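Local atomic coordinates of glycoside Hydrolase Family 43_12 (Metagenome, PDB entry 7JVH), a protein that probably hydrolyses glycosidic bonds in plant cell-wall polysaccharides or their fragments, as a family 43 glycoside hydrolase of subfamily 12 from a capybara gut metagenome. Residues A[53-61]-A[376-384]; A[315-323]-A[333-343]. All blocks are in the same frame, centred on the assembly; numbering follows the deposited sequence.

Contact 1: A[53-61]-A[376-384]; sequences YSPILQGCY and FFPNGNFTY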
loop_
_atom_site.group_PDB
_atom_site.type_symbol
_atom_site.label_atom_id
_atom_site.label_comp_id
_atom_site.label_asym_id
_atom_site.label_seq_id
_atom_site.Cartn_x
_atom_site.Cartn_y
_atom_site.Cartn_z
ATOM N N TYR A 53 14.081 -12.189 3.022
ATOM C CA TYR A 53 12.669 -12.363 3.332
ATOM C C TYR A 53 11.792 -11.773 2.225
ATOM O O TYR A 53 12.072 -10.683 1.724
ATOM C CB TYR A 53 12.350 -11.692 4.672
ATOM C CG TYR A 53 12.997 -12.358 5.884
ATOM C CD1 TYR A 53 12.818 -13.714 6.133
ATOM C CD2 TYR A 53 13.753 -11.625 6.798
ATOM C CE1 TYR A 53 13.360 -14.318 7.240
ATOM C CE2 TYR A 53 14.309 -12.225 7.913
ATOM C CZ TYR A 53 14.113 -13.575 8.126
ATOM O OH TYR A 53 14.664 -14.213 9.208
ATOM N N SER A 54 10.762 -12.573 1.977
ATOM C CA SER A 54 9.621 -12.339 1.076
ATOM C C SER A 54 8.329 -12.552 1.862
ATOM O O SER A 54 8.016 -13.652 2.264
ATOM C CB SER A 54 9.666 -13.180 -0.140
ATOM O OG SER A 54 8.695 -12.743 -1.058
ATOM N N PRO A 55 7.481 -11.329 1.923
ATOM C CA PRO A 55 7.447 -10.089 1.138
ATOM C C PRO A 55 8.581 -9.085 1.339
ATOM O O PRO A 55 9.004 -8.826 2.466
ATOM C CB PRO A 55 6.145 -9.443 1.611
ATOM C CG PRO A 55 5.965 -9.918 3.007
ATOM C CD PRO A 55 6.465 -11.340 2.988
ATOM N N ILE A 56 9.031 -8.493 0.238
ATOM C CA ILE A 56 10.148 -7.510 0.262
ATOM C C ILE A 56 9.649 -6.175 0.797
ATOM O O ILE A 56 10.477 -5.391 1.216
ATOM C CB ILE A 56 10.795 -7.377 -1.123
ATOM C CG1 ILE A 56 9.854 -6.719 -2.130
ATOM C CG2 ILE A 56 11.270 -8.734 -1.600
ATOM C CD1 ILE A 56 10.030 -7.232 -3.532
ATOM N N LEU A 57 8.357 -5.909 0.656
ATOM C CA LEU A 57 7.724 -4.736 1.263
ATOM C C LEU A 57 6.626 -5.239 2.171
ATOM O O LEU A 57 5.633 -5.768 1.720
ATOM C CB LEU A 57 7.156 -3.789 0.218
ATOM C CG LEU A 57 8.062 -3.250 -0.879
ATOM C CD1 LEU A 57 7.247 -2.448 -1.883
ATOM C CD2 LEU A 57 9.169 -2.393 -0.301
ATOM N N GLN A 58 6.845 -5.094 3.474
ATOM C CA GLN A 58 5.921 -5.507 4.509
ATOM C C GLN A 58 4.922 -4.384 4.709
ATOM O O GLN A 58 5.260 -3.210 4.542
ATOM C CB GLN A 58 6.685 -5.772 5.812
ATOM C CG GLN A 58 7.713 -6.884 5.729
ATOM C CD GLN A 58 8.713 -6.859 6.867
ATOM O OE1 GLN A 58 9.452 -5.896 7.028
ATOM N NE2 GLN A 58 8.741 -7.931 7.664
ATOM N N GLY A 59 3.702 -4.751 5.100
ATOM C CA GLY A 59 2.609 -3.804 5.286
ATOM C C GLY A 59 1.927 -3.455 3.965
ATOM O O GLY A 59 2.283 -4.005 2.911
ATOM N N CYS A 60 0.968 -2.530 4.025
ATOM C CA CYS A 60 0.152 -2.167 2.870
ATOM C C CYS A 60 0.986 -1.591 1.723
ATOM O O CYS A 60 1.330 -0.397 1.711
ATOM C CB CYS A 60 -0.957 -1.189 3.236
ATOM S SG CYS A 60 -2.201 -0.999 1.927
ATOM N N TYR A 61 1.321 -2.478 0.774
ATOM C CA TYR A 61 1.988 -2.123 -0.468
ATOM C C TYR A 61 1.418 -3.031 -1.550
ATOM O O TYR A 61 2.091 -3.953 -2.007
ATOM C CB TYR A 61 3.498 -2.286 -0.358
ATOM C CG TYR A 61 4.123 -1.266 0.559
ATOM C CD1 TYR A 61 4.467 -0.004 0.094
ATOM C CD2 TYR A 61 4.344 -1.553 1.898
ATOM C CE1 TYR A 61 5.041 0.931 0.937
ATOM C CE2 TYR A 61 4.929 -0.617 2.747
ATOM C CZ TYR A 61 5.281 0.618 2.261
ATOM O OH TYR A 61 5.857 1.566 3.082
ATOM N N PHE A 376 18.649 1.742 3.248
ATOM C CA PHE A 376 17.797 0.720 2.609
ATOM C C PHE A 376 16.555 0.458 3.442
ATOM O O PHE A 376 16.611 0.536 4.654
ATOM C CB PHE A 376 18.573 -0.577 2.423
ATOM C CG PHE A 376 19.539 -0.500 1.278
ATOM C CD1 PHE A 376 19.080 -0.419 -0.017
ATOM C CD2 PHE A 376 20.898 -0.456 1.501
ATOM C CE1 PHE A 376 19.967 -0.322 -1.071
ATOM C CE2 PHE A 376 21.780 -0.357 0.446
ATOM C CZ PHE A 376 21.313 -0.290 -0.837
ATOM N N PHE A 377 15.483 0.128 2.741
ATOM C CA PHE A 377 14.198 -0.179 3.327
ATOM C C PHE A 377 14.340 -1.431 4.189
ATOM O O PHE A 377 15.012 -2.377 3.787
ATOM C CB PHE A 377 13.183 -0.394 2.199
ATOM C CG PHE A 377 11.748 -0.259 2.620
ATOM C CD1 PHE A 377 11.244 0.970 3.008
ATOM C CD2 PHE A 377 10.890 -1.348 2.580
ATOM C CE1 PHE A 377 9.907 1.102 3.374
ATOM C CE2 PHE A 377 9.569 -1.227 2.967
ATOM C CZ PHE A 377 9.063 0.004 3.348
ATOM N N PRO A 378 13.719 -1.484 5.393
ATOM C CA PRO A 378 13.879 -2.630 6.288
ATOM C C PRO A 378 13.110 -3.853 5.842
ATOM O O PRO A 378 12.342 -3.774 4.907
ATOM C CB PRO A 378 13.310 -2.109 7.608
ATOM C CG PRO A 378 12.276 -1.115 7.190
ATOM C CD PRO A 378 12.827 -0.452 5.951
ATOM N N ASN A 379 13.370 -4.991 6.493
ATOM C CA ASN A 379 12.564 -6.206 6.393
ATOM C C ASN A 379 12.812 -7.061 7.633
ATOM O O ASN A 379 13.532 -6.636 8.552
ATOM C CB ASN A 379 12.847 -6.974 5.099
ATOM C CG ASN A 379 11.603 -7.645 4.545
ATOM O OD1 ASN A 379 11.057 -8.571 5.158
ATOM N ND2 ASN A 379 11.122 -7.165 3.410
ATOM N N GLY A 380 12.199 -8.243 7.692
ATOM C CA GLY A 380 12.248 -9.063 8.892
ATOM C C GLY A 380 11.684 -8.313 10.099
ATOM O O GLY A 380 10.750 -7.530 9.970
ATOM N N ASN A 381 12.256 -8.583 11.271
ATOM C CA ASN A 381 11.948 -7.890 12.510
ATOM C C ASN A 381 13.024 -6.850 12.763
ATOM O O ASN A 381 14.210 -7.121 12.643
ATOM C CB ASN A 381 11.848 -8.867 13.673
ATOM C CG ASN A 381 10.571 -9.662 13.646
ATOM O OD1 ASN A 381 9.579 -9.222 13.077
ATOM N ND2 ASN A 381 10.572 -10.831 14.253
ATOM N N PHE A 382 12.582 -5.632 13.095
ATOM C CA PHE A 382 13.439 -4.471 13.192
ATOM C C PHE A 382 12.759 -3.407 14.043
ATOM O O PHE A 382 11.602 -3.552 14.432
ATOM C CB PHE A 382 13.761 -3.931 11.808
ATOM C CG PHE A 382 12.552 -3.459 11.045
ATOM C CD1 PHE A 382 12.088 -2.166 11.165
ATOM C CD2 PHE A 382 11.880 -4.325 10.190
ATOM C CE1 PHE A 382 10.987 -1.748 10.453
ATOM C CE2 PHE A 382 10.786 -3.907 9.473
ATOM C CZ PHE A 382 10.330 -2.616 9.605
ATOM N N THR A 383 13.506 -2.342 14.335
ATOM C CA THR A 383 13.029 -1.203 15.085
ATOM C C THR A 383 13.356 0.045 14.293
ATOM O O THR A 383 14.500 0.224 13.855
ATOM C CB THR A 383 13.662 -1.127 16.482
ATOM O OG1 THR A 383 13.060 -2.125 17.306
ATOM C CG2 THR A 383 13.449 0.226 17.124
ATOM N N TYR A 384 12.327 0.892 14.103
ATOM C CA TYR A 384 12.467 2.200 13.493
ATOM C C TYR A 384 12.139 3.246 14.554
ATOM O O TYR A 384 10.992 3.357 14.996
ATOM C CB TYR A 384 11.544 2.324 12.290
ATOM C CG TYR A 384 11.459 3.711 11.680
ATOM C CD1 TYR A 384 12.592 4.495 11.531
ATOM C CD2 TYR A 384 10.234 4.229 11.225
ATOM C CE1 TYR A 384 12.524 5.755 10.977
ATOM C CE2 TYR A 384 10.166 5.497 10.652
ATOM C CZ TYR A 384 11.311 6.254 10.532
ATOM O OH TYR A 384 11.282 7.511 9.977
HETATM O O HOH W 1 9.118 -10.231 4.705
#

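Contact 2: A[315-323]-A[333-343]; sequences YYGVFLGIR and GRETFMLPVDW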
loop_
_atom_site.group_PDB
_atom_site.type_symbol
_atom_site.label_atom_id
_atom_site.label_comp_id
_atom_site.label_asym_id
_atom_site.label_seq_id
_atom_site.Cartn_x
_atom_site.Cartn_y
_atom_site.Cartn_z
ATOM N N TYR A 315 14.586 -13.433 -15.092
ATOM C CA TYR A 315 13.364 -12.689 -14.783
ATOM C C TYR A 315 12.889 -12.846 -13.329
ATOM O O TYR A 315 13.028 -13.916 -12.731
ATOM C CB TYR A 315 12.215 -13.110 -15.722
ATOM C CG TYR A 315 12.383 -12.658 -17.146
ATOM C CD1 TYR A 315 13.219 -13.345 -18.017
ATOM C CD2 TYR A 315 11.711 -11.537 -17.626
ATOM C CE1 TYR A 315 13.386 -12.940 -19.321
ATOM C CE2 TYR A 315 11.863 -11.118 -18.944
ATOM C CZ TYR A 315 12.707 -11.833 -19.783
ATOM O OH TYR A 315 12.891 -11.446 -21.082
ATOM N N TYR A 316 12.263 -11.793 -12.811
ATOM C CA TYR A 316 11.711 -11.774 -11.436
ATOM C C TYR A 316 10.286 -11.218 -11.454
ATOM O O TYR A 316 10.040 -10.244 -12.138
ATOM C CB TYR A 316 12.636 -10.962 -10.533
ATOM C CG TYR A 316 13.914 -11.693 -10.253
ATOM C CD1 TYR A 316 15.082 -11.381 -10.917
ATOM C CD2 TYR A 316 13.926 -12.753 -9.377
ATOM C CE1 TYR A 316 16.249 -12.080 -10.679
ATOM C CE2 TYR A 316 15.080 -13.465 -9.129
ATOM C CZ TYR A 316 16.243 -13.121 -9.778
ATOM O OH TYR A 316 17.370 -13.830 -9.521
ATOM N N GLY A 317 9.387 -11.825 -10.689
ATOM C CA GLY A 317 7.991 -11.360 -10.647
ATOM C C GLY A 317 7.557 -10.872 -9.278
ATOM O O GLY A 317 7.624 -11.637 -8.334
ATOM N N VAL A 318 7.091 -9.632 -9.191
ATOM C CA VAL A 318 6.604 -9.092 -7.896
ATOM C C VAL A 318 5.088 -9.241 -7.885
ATOM O O VAL A 318 4.505 -9.096 -8.928
ATOM C CB VAL A 318 7.012 -7.626 -7.704
ATOM C CG1 VAL A 318 8.511 -7.458 -7.585
ATOM C CG2 VAL A 318 6.446 -6.742 -8.791
ATOM N N PHE A 319 4.493 -9.555 -6.741
ATOM C CA PHE A 319 3.021 -9.697 -6.672
ATOM C C PHE A 319 2.511 -9.313 -5.283
ATOM O O PHE A 319 3.299 -8.911 -4.455
ATOM C CB PHE A 319 2.588 -11.114 -7.033
ATOM C CG PHE A 319 3.184 -12.215 -6.201
ATOM C CD1 PHE A 319 4.518 -12.545 -6.308
ATOM C CD2 PHE A 319 2.404 -12.950 -5.336
ATOM C CE1 PHE A 319 5.054 -13.578 -5.563
ATOM C CE2 PHE A 319 2.944 -13.980 -4.592
ATOM C CZ PHE A 319 4.267 -14.292 -4.705
ATOM N N LEU A 320 1.203 -9.436 -5.072
ATOM C CA LEU A 320 0.632 -9.092 -3.796
ATOM C C LEU A 320 0.147 -10.332 -3.105
ATOM O O LEU A 320 -0.187 -11.316 -3.768
ATOM C CB LEU A 320 -0.488 -8.048 -3.941
ATOM C CG LEU A 320 -1.850 -8.465 -4.484
ATOM C CD1 LEU A 320 -2.675 -9.209 -3.443
ATOM C CD2 LEU A 320 -2.611 -7.242 -4.989
ATOM N N GLY A 321 0.138 -10.271 -1.764
ATOM C CA GLY A 321 -0.363 -11.334 -0.928
ATOM C C GLY A 321 -0.635 -10.757 0.437
ATOM O O GLY A 321 -0.277 -9.616 0.718
ATOM N N ILE A 322 -1.304 -11.554 1.275
ATOM C CA ILE A 322 -1.515 -11.271 2.670
ATOM C C ILE A 322 -0.875 -12.356 3.556
ATOM O O ILE A 322 -0.831 -13.530 3.189
ATOM C CB ILE A 322 -3.016 -11.207 2.992
ATOM C CG1 ILE A 322 -3.707 -12.557 2.794
ATOM C CG2 ILE A 322 -3.687 -10.169 2.128
ATOM C CD1 ILE A 322 -5.128 -12.565 3.358
ATOM N N ARG A 323 -0.364 -11.956 4.728
ATOM C CA ARG A 323 0.025 -12.908 5.763
ATOM C C ARG A 323 -1.023 -12.819 6.866
ATOM O O ARG A 323 -0.878 -12.000 7.766
ATOM C CB ARG A 323 1.441 -12.612 6.285
ATOM C CG ARG A 323 2.547 -12.587 5.263
ATOM C CD ARG A 323 3.895 -12.199 5.856
ATOM N NE ARG A 323 4.082 -10.767 6.040
ATOM C CZ ARG A 323 4.288 -10.150 7.216
ATOM N NH1 ARG A 323 4.364 -10.823 8.364
ATOM N NH2 ARG A 323 4.411 -8.816 7.254
ATOM N N GLY A 333 -2.566 -5.477 5.611
ATOM C CA GLY A 333 -2.882 -5.144 4.238
ATOM C C GLY A 333 -2.280 -6.167 3.283
ATOM O O GLY A 333 -1.803 -7.223 3.710
ATOM N N ARG A 334 -2.301 -5.844 1.992
ATOM C CA ARG A 334 -1.696 -6.661 0.962
ATOM C C ARG A 334 -0.272 -6.167 0.707
ATOM O O ARG A 334 -0.041 -4.960 0.529
ATOM C CB ARG A 334 -2.529 -6.609 -0.328
ATOM C CG ARG A 334 -3.920 -7.214 -0.209
ATOM C CD ARG A 334 -4.778 -6.831 -1.404
ATOM N NE ARG A 334 -5.034 -5.384 -1.401
ATOM C CZ ARG A 334 -5.453 -4.664 -2.431
ATOM N NH1 ARG A 334 -5.714 -5.229 -3.617
ATOM N NH2 ARG A 334 -5.628 -3.367 -2.270
ATOM N N GLU A 335 0.679 -7.109 0.693
ATOM C CA GLU A 335 2.102 -6.796 0.677
ATOM C C GLU A 335 2.729 -7.202 -0.653
ATOM O O GLU A 335 2.134 -7.991 -1.406
ATOM C CB GLU A 335 2.780 -7.532 1.824
ATOM C CG GLU A 335 2.035 -7.367 3.143
ATOM C CD GLU A 335 2.680 -8.094 4.294
ATOM O OE1 GLU A 335 2.427 -9.278 4.451
ATOM O OE2 GLU A 335 3.415 -7.451 5.061
ATOM N N THR A 336 3.854 -6.570 -0.973
ATOM C CA THR A 336 4.584 -6.845 -2.226
ATOM C C THR A 336 5.535 -8.016 -2.024
ATOM O O THR A 336 6.537 -7.839 -1.365
ATOM C CB THR A 336 5.482 -5.679 -2.618
ATOM O OG1 THR A 336 4.611 -4.611 -2.951
ATOM C CG2 THR A 336 6.346 -6.000 -3.811
ATOM N N PHE A 337 5.209 -9.156 -2.612
ATOM C CA PHE A 337 6.054 -10.360 -2.521
ATOM C C PHE A 337 6.876 -10.477 -3.788
ATOM O O PHE A 337 6.538 -9.877 -4.781
ATOM C CB PHE A 337 5.187 -11.608 -2.542
ATOM C CG PHE A 337 4.454 -11.854 -1.258
ATOM C CD1 PHE A 337 3.463 -10.993 -0.840
ATOM C CD2 PHE A 337 4.764 -12.941 -0.472
ATOM C CE1 PHE A 337 2.790 -11.226 0.340
ATOM C CE2 PHE A 337 4.084 -13.174 0.703
ATOM C CZ PHE A 337 3.101 -12.314 1.108
HETATM N N MSE A 338 7.936 -11.276 -3.763
HETATM C CA MSE A 338 8.729 -11.485 -4.994
HETATM C C MSE A 338 9.045 -12.963 -5.151
HETATM O O MSE A 338 8.955 -13.679 -4.165
HETATM C CB MSE A 338 9.992 -10.634 -5.030
HETATM C CG MSE A 338 10.409 -10.308 -6.432
HETATM SE SE MSE A 338 12.141 -9.516 -6.524
HETATM C CE MSE A 338 12.209 -7.702 -7.106
ATOM N N LEU A 339 9.354 -13.379 -6.377
ATOM C CA LEU A 339 9.690 -14.779 -6.723
ATOM C C LEU A 339 10.547 -14.753 -7.989
ATOM O O LEU A 339 10.402 -13.825 -8.770
ATOM C CB LEU A 339 8.395 -15.534 -7.006
ATOM C CG LEU A 339 7.716 -16.215 -5.828
ATOM C CD1 LEU A 339 6.581 -17.089 -6.307
ATOM C CD2 LEU A 339 8.703 -17.036 -5.040
ATOM N N PRO A 340 11.452 -15.719 -8.218
ATOM C CA PRO A 340 12.246 -15.750 -9.430
ATOM C C PRO A 340 11.347 -16.278 -10.553
ATOM O O PRO A 340 10.481 -17.050 -10.280
ATOM C CB PRO A 340 13.349 -16.762 -9.111
ATOM C CG PRO A 340 13.239 -16.997 -7.640
ATOM C CD PRO A 340 11.777 -16.816 -7.335
ATOM N N VAL A 341 11.584 -15.851 -11.787
ATOM C CA VAL A 341 10.715 -16.329 -12.896
ATOM C C VAL A 341 11.562 -16.954 -14.005
ATOM O O VAL A 341 12.415 -16.277 -14.526
ATOM C CB VAL A 341 9.847 -15.178 -13.437
ATOM C CG1 VAL A 341 9.202 -15.531 -14.765
ATOM C CG2 VAL A 341 8.792 -14.759 -12.435
ATOM N N ASP A 342 11.333 -18.222 -14.324
ATOM C CA ASP A 342 12.031 -18.842 -15.442
ATOM C C ASP A 342 11.235 -18.566 -16.722
ATOM O O ASP A 342 10.067 -18.936 -16.822
ATOM C CB ASP A 342 12.179 -20.351 -15.225
ATOM C CG ASP A 342 12.881 -21.056 -16.377
ATOM O OD1 ASP A 342 13.150 -20.446 -17.426
ATOM O OD2 ASP A 342 13.165 -22.250 -16.239
ATOM N N TRP A 343 11.885 -17.905 -17.686
ATOM C CA TRP A 343 11.297 -17.640 -18.986
ATOM C C TRP A 343 12.231 -18.061 -20.117
ATOM O O TRP A 343 12.356 -17.374 -21.111
ATOM C CB TRP A 343 10.901 -16.162 -19.116
ATOM C CG TRP A 343 9.734 -15.944 -20.034
ATOM C CD1 TRP A 343 9.209 -16.847 -20.926
ATOM C CD2 TRP A 343 8.954 -14.747 -20.170
ATOM N NE1 TRP A 343 8.145 -16.287 -21.596
ATOM C CE2 TRP A 343 7.968 -14.998 -21.154
ATOM C CE3 TRP A 343 8.997 -13.491 -19.569
ATOM C CZ2 TRP A 343 7.034 -14.037 -21.535
ATOM C CZ3 TRP A 343 8.059 -12.533 -19.948
ATOM C CH2 TRP A 343 7.105 -12.805 -20.939
HETATM O O HOH W 2 -0.442 -9.324 5.212
#

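Contact 1: A[53-61]-A[376-384]
The carboxamides of Asn379 and Gln58 lie stacked, their planes 16° apart, and each reaches backbone of the opposite segment. Asn379 ND2 gives a nearly straight bond to Pro55 O at 2.9 Å, on a lone pair in the carbonyl plane, and a weak, bent one to Ile56 O. Its other end turns back: Asn379 OD1 accepts from Gly380 N at 2.8 Å and, through a water, is bridged to Pro55 O, which fixes the rotation of the amide. Gln58 NE2 donates almost straight to Gly380 O at 3.1 Å; that oxygen is also bonded by His440. Gln58 OE1 comes to the edge of the Phe382 ring, 3.4 Å from Phe382 CE2. The loop 53-61 belongs to the glycosidase family 43 region, a five-bladed beta-propeller, and 376-384 runs into strand 383-386 of the beta-sandwich sheet, making this a junction of propeller and sandwich. Apolar contacts flank the polar centre. Phe377, with CG anti to its backbone nitrogen (chi1 -160°), turns a ring edge toward the face of Tyr61 in an offset edge-to-face pair, planes at 86°, while Leu57 CD2 meets Phe377 CE2 at 3.5 Å. Tyr53 packs its CD2 against Gly380 CA at 3.6 Å, and its hydroxyl bonds Asn45 O.

Contact 2: A[315-323]-A[333-343]
Phe337 CB sits over one face of the Phe319 ring, 3.6 Å from its centroid, a CH-pi contact in the closely packed middle of two antiparallel strands. Phe319 reaches it because CG lies between the backbone N and carbonyl carbon (chi1 57°), and Leu339 CG meets the same ring at its edge. The Phe337 ring runs on along Gly321, its CE1 3.4 Å from Gly321 CA. Backbone bonds are paired here: Phe337 N reaches Phe319 O at 2.7 Å, and Glu335 N reaches Gly321 O at 2.7 Å. Toward Tyr316 and Pro340, both partly exposed, the side-chain packing is looser: selenomethionine Met338 approaches the Tyr316 ring only obliquely. Backbone bonding continues there, Gly317 N to Leu339 O nearly straight. Beyond, Trp343 presents its edge to the face of Tyr315, planes at 62°. Strands 316-322 and 335-342 are the two middle strands of a four-stranded propeller blade. At the other end Arg323 meets Glu335 in a buried salt bridge: NH2 to OE2 at 2.8 Å on the syn lone pair, and NE to OE1 at 2.7 Å, weak in angle. Gly59 N also bonds Glu335 OE2, and Asp39 pairs with Arg323 NH1. With two carboxylates at one guanidinium and a backbone donor at Glu335, both Arg323 and Glu335 probably stay charged despite their burial.

Overall arrangement
From the N terminus, the chain passes through sandwich strand 28-37 before reaching loop 53-61, the first half of contact 1, and then traces the propeller blades. In the last of these, contact 2 closes a short hairpin, with only nine residues between 315-323 and 333-343. More than thirty residues later, 376-384 returns to 53-61, closing a loop of 314 residues in which contact 2 is nested. The two contacts, centres about 14 Å apart, also touch: Tyr61 O is probably hydrogen-bonded to Thr336 OG1, and Ile56 and Leu57 form a classic beta bulge facing that threonine. Loop 53-61 thus joins the final blade to the segment leading into the sandwich.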